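Local atomic coordinates of clostripain-related protein (Bacteroides thetaiotaomicron, PDB entry 6N9J), a protein that is a secreted C11-family cysteine protease related to clostripain, and probably cleaves peptide bonds after basic residues. Residues L277-N285 / C326-V336. Numbering follows the deposited sequence.
Sequences LCYDPLREN and CTYSSGYGKMV
Leu-282 and Arg-283, the last two residues of a type I turn over 280-283, reach from their loop onto the edge hairpin made by strands 315-327 and 333-337. Leu-282 CB sits 3.4 Å from Thr-327 O and over one face of the Tyr-328 ring in a CH-pi contact, 3.9 Å from the centroid and displaced toward the rim. CG passes the same carbonyl more distantly. Both methyls stay against the ring; CD1 also meets Cys-326 O at 3.6 Å, then Cys-326 CB and Val-336 CG2, and CD2 also reaches Lys-334 CE. Pro-281 CG extends this apolar patch by sliding past Val-336 CG1 at 3.8 Å.

Arg-283 takes the polar flank. Chi1 of -67° puts CG anti to the carbonyl carbon, and an extended run from CG to NE carries the chain along Thr-327 O, CG also nearing Ser-329 OG. NE then donates to Thr-327 O at 3.3 Å, from well above the carbonyl plane, and NH1 to Thr-327 OG1 at 2.9 Å, a side-on grip on two atoms of one residue. Ser-329 CA covers one guanidinium face, and a water 2.8 Å from Ser-329 OG accepts a weak bond from NH2.

Two further waters tie the backbones: one accepts from Leu-282 N and donates to Thr-327 O, the other donates to Leu-282 O at 2.6 Å and accepts from Ser-329 N. The loop thus holds the hairpin by apolar packing on one flank and by arginine hydrogen bonds and bridging waters on the other. Thr-327 OG1, accepting from NH1, is also hydrogen-bonded to Glu-185 OE1; Arg-283 may thereby orient this hydroxyl from the second shell, where Thr-327 packs on the bound peptide inhibitor.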
loop_
_atom_site.group_PDB
_atom_site.type_symbol
_atom_site.label_atom_id
_atom_site.label_comp_id
_atom_site.label_asym_id
_atom_site.label_seq_id
_atom_site.Cartn_x
_atom_site.Cartn_y
_atom_site.Cartn_z
ATOM N N LEU A 277 -17.410 10.894 1.385
ATOM C CA LEU A 277 -16.006 11.241 1.599
ATOM C C LEU A 277 -15.137 10.869 0.398
ATOM O O LEU A 277 -15.189 9.737 -0.083
ATOM C CB LEU A 277 -15.468 10.544 2.850
ATOM C CG LEU A 277 -13.975 10.764 3.068
ATOM C CD1 LEU A 277 -13.660 12.250 3.251
ATOM C CD2 LEU A 277 -13.505 9.972 4.251
ATOM N N CYS A 278 -14.349 11.832 -0.080
ATOM C CA CYS A 278 -13.483 11.650 -1.242
ATOM C C CYS A 278 -12.010 11.747 -0.837
ATOM O O CYS A 278 -11.618 12.697 -0.160
ATOM C CB CYS A 278 -13.809 12.702 -2.326
ATOM S SG CYS A 278 -12.627 12.745 -3.706
ATOM N N TYR A 279 -11.203 10.768 -1.251
ATOM C CA TYR A 279 -9.797 10.680 -0.829
ATOM C C TYR A 279 -8.830 11.446 -1.724
ATOM O O TYR A 279 -7.695 11.685 -1.333
ATOM C CB TYR A 279 -9.356 9.216 -0.739
ATOM C CG TYR A 279 -10.035 8.474 0.389
ATOM C CD1 TYR A 279 -9.871 8.882 1.709
ATOM C CD2 TYR A 279 -10.852 7.377 0.139
ATOM C CE1 TYR A 279 -10.492 8.212 2.749
ATOM C CE2 TYR A 279 -11.480 6.707 1.171
ATOM C CZ TYR A 279 -11.295 7.132 2.475
ATOM O OH TYR A 279 -11.922 6.475 3.512
ATOM N N ASP A 280 -9.273 11.830 -2.921
ATOM C CA ASP A 280 -8.513 12.768 -3.753
ATOM C C ASP A 280 -9.363 13.975 -4.172
ATOM O O ASP A 280 -9.630 14.168 -5.363
ATOM C CB ASP A 280 -7.954 12.046 -4.992
ATOM C CG ASP A 280 -9.049 11.410 -5.848
ATOM O OD1 ASP A 280 -10.162 11.168 -5.315
ATOM O OD2 ASP A 280 -8.789 11.147 -7.048
ATOM N N PRO A 281 -9.780 14.809 -3.197
ATOM C CA PRO A 281 -10.756 15.864 -3.487
ATOM C C PRO A 281 -10.167 17.053 -4.247
ATOM O O PRO A 281 -10.908 17.871 -4.782
ATOM C CB PRO A 281 -11.219 16.295 -2.094
ATOM C CG PRO A 281 -10.040 16.034 -1.219
ATOM C CD PRO A 281 -9.319 14.856 -1.795
ATOM N N LEU A 282 -8.844 17.146 -4.293
ATOM C CA LEU A 282 -8.211 18.298 -4.916
ATOM C C LEU A 282 -7.736 17.934 -6.313
ATOM O O LEU A 282 -7.205 18.778 -7.034
ATOM C CB LEU A 282 -7.048 18.796 -4.060
ATOM C CG LEU A 282 -7.320 18.927 -2.557
ATOM C CD1 LEU A 282 -6.077 19.424 -1.846
ATOM C CD2 LEU A 282 -8.511 19.846 -2.292
ATOM N N ARG A 283 -7.933 16.671 -6.688
ATOM C CA ARG A 283 -7.544 16.183 -8.007
ATOM C C ARG A 283 -8.742 15.600 -8.779
ATOM O O ARG A 283 -9.773 16.251 -8.902
ATOM C CB ARG A 283 -6.422 15.148 -7.876
ATOM C CG ARG A 283 -5.110 15.737 -7.359
ATOM C CD ARG A 283 -4.065 14.658 -7.076
ATOM N NE ARG A 283 -2.776 15.238 -6.695
ATOM C CZ ARG A 283 -1.669 15.165 -7.430
ATOM N NH1 ARG A 283 -0.551 15.738 -7.004
ATOM N NH2 ARG A 283 -1.676 14.518 -8.590
ATOM N N GLU A 284 -8.614 14.376 -9.284
ATOM C CA GLU A 284 -9.612 13.837 -10.208
ATOM C C GLU A 284 -10.875 13.269 -9.534
ATOM O O GLU A 284 -11.824 12.917 -10.227
ATOM C CB GLU A 284 -8.969 12.760 -11.085
ATOM N N ASN A 285 -10.884 13.189 -8.201
ATOM C CA ASN A 285 -12.028 12.638 -7.459
ATOM C C ASN A 285 -12.305 11.199 -7.896
ATOM O O ASN A 285 -13.449 10.790 -8.090
ATOM C CB ASN A 285 -13.276 13.516 -7.633
ATOM C CG ASN A 285 -13.221 14.785 -6.792
ATOM O OD1 ASN A 285 -12.284 15.580 -6.894
ATOM N ND2 ASN A 285 -14.223 14.972 -5.946
ATOM N N CYS A 326 -3.295 16.811 1.559
ATOM C CA CYS A 326 -3.580 16.342 0.204
ATOM C C CYS A 326 -3.069 17.366 -0.765
ATOM O O CYS A 326 -2.911 18.535 -0.405
ATOM C CB CYS A 326 -5.087 16.110 -0.020
ATOM S SG CYS A 326 -5.787 14.675 0.867
ATOM N N THR A 327 -2.829 16.946 -2.001
ATOM C CA THR A 327 -2.223 17.844 -2.962
ATOM C C THR A 327 -3.131 18.098 -4.149
ATOM O O THR A 327 -3.993 17.291 -4.484
ATOM C CB THR A 327 -0.852 17.304 -3.472
ATOM O OG1 THR A 327 -1.036 16.085 -4.207
ATOM C CG2 THR A 327 0.099 17.062 -2.308
ATOM N N TYR A 328 -2.939 19.249 -4.770
ATOM C CA TYR A 328 -3.549 19.518 -6.056
ATOM C C TYR A 328 -2.629 18.975 -7.127
ATOM O O TYR A 328 -1.497 18.580 -6.833
ATOM C CB TYR A 328 -3.762 21.003 -6.261
ATOM C CG TYR A 328 -4.658 21.685 -5.264
ATOM C CD1 TYR A 328 -4.157 22.163 -4.063
ATOM C CD2 TYR A 328 -6.001 21.920 -5.563
ATOM C CE1 TYR A 328 -4.978 22.823 -3.165
ATOM C CE2 TYR A 328 -6.821 22.570 -4.681
ATOM C CZ TYR A 328 -6.310 23.021 -3.481
ATOM O OH TYR A 328 -7.138 23.675 -2.607
ATOM N N SER A 329 -3.103 18.972 -8.369
ATOM C CA SER A 329 -2.292 18.523 -9.492
ATOM C C SER A 329 -1.068 19.414 -9.665
ATOM O O SER A 329 -0.046 18.968 -10.169
ATOM C CB SER A 329 -3.120 18.508 -10.775
ATOM O OG SER A 329 -4.283 17.718 -10.599
ATOM N N SER A 330 -1.183 20.673 -9.238
ATOM C CA SER A 330 -0.064 21.614 -9.271
ATOM C C SER A 330 1.144 21.165 -8.441
ATOM O O SER A 330 2.271 21.604 -8.685
ATOM C CB SER A 330 -0.508 22.977 -8.759
ATOM O OG SER A 330 -0.724 22.909 -7.361
ATOM N N GLY A 331 0.904 20.314 -7.448
ATOM C CA GLY A 331 1.950 19.903 -6.524
ATOM C C GLY A 331 1.822 20.596 -5.179
ATOM O O GLY A 331 2.312 20.110 -4.161
ATOM N N TYR A 332 1.168 21.752 -5.174
ATOM C CA TYR A 332 0.845 22.416 -3.924
ATOM C C TYR A 332 -0.214 21.609 -3.174
ATOM O O TYR A 332 -0.811 20.692 -3.729
ATOM C CB TYR A 332 0.344 23.840 -4.173
ATOM C CG TYR A 332 1.383 24.767 -4.735
ATOM C CD1 TYR A 332 2.378 25.286 -3.924
ATOM C CD2 TYR A 332 1.354 25.157 -6.074
ATOM C CE1 TYR A 332 3.322 26.161 -4.426
ATOM C CE2 TYR A 332 2.297 26.028 -6.585
ATOM C CZ TYR A 332 3.277 26.529 -5.756
ATOM O OH TYR A 332 4.236 27.389 -6.239
ATOM N N GLY A 333 -0.457 21.946 -1.915
ATOM C CA GLY A 333 -1.457 21.212 -1.161
ATOM C C GLY A 333 -2.022 21.932 0.046
ATOM O O GLY A 333 -1.702 23.094 0.309
ATOM N N LYS A 334 -2.870 21.223 0.785
ATOM C CA LYS A 334 -3.453 21.734 2.020
ATOM C C LYS A 334 -4.034 20.575 2.826
ATOM O O LYS A 334 -4.127 19.450 2.328
ATOM C CB LYS A 334 -4.538 22.785 1.723
ATOM C CG LYS A 334 -5.810 22.227 1.101
ATOM C CD LYS A 334 -6.968 23.213 1.232
ATOM C CE LYS A 334 -8.235 22.686 0.574
ATOM N NZ LYS A 334 -9.393 23.615 0.737
ATOM N N MET A 335 -4.410 20.848 4.072
ATOM C CA MET A 335 -5.078 19.856 4.920
ATOM C C MET A 335 -6.523 19.638 4.466
ATOM O O MET A 335 -7.214 20.590 4.123
ATOM C CB MET A 335 -5.056 20.294 6.389
ATOM C CG MET A 335 -3.656 20.542 6.946
ATOM S SD MET A 335 -2.582 19.094 6.911
ATOM C CE MET A 335 -3.432 18.044 8.082
ATOM N N VAL A 336 -6.970 18.387 4.466
ATOM C CA VAL A 336 -8.349 18.051 4.100
ATOM C C VAL A 336 -8.994 17.182 5.189
ATOM O O VAL A 336 -8.343 16.302 5.750
ATOM C CB VAL A 336 -8.391 17.312 2.746
ATOM C CG1 VAL A 336 -9.799 16.792 2.453
ATOM C CG2 VAL A 336 -7.885 18.227 1.632
HETATM O O HOH W 1 -6.360 15.417 -3.824
HETATM O O HOH W 2 -5.805 19.809 -8.953
HETATM O O HOH W 3 -3.753 14.991 -10.810
#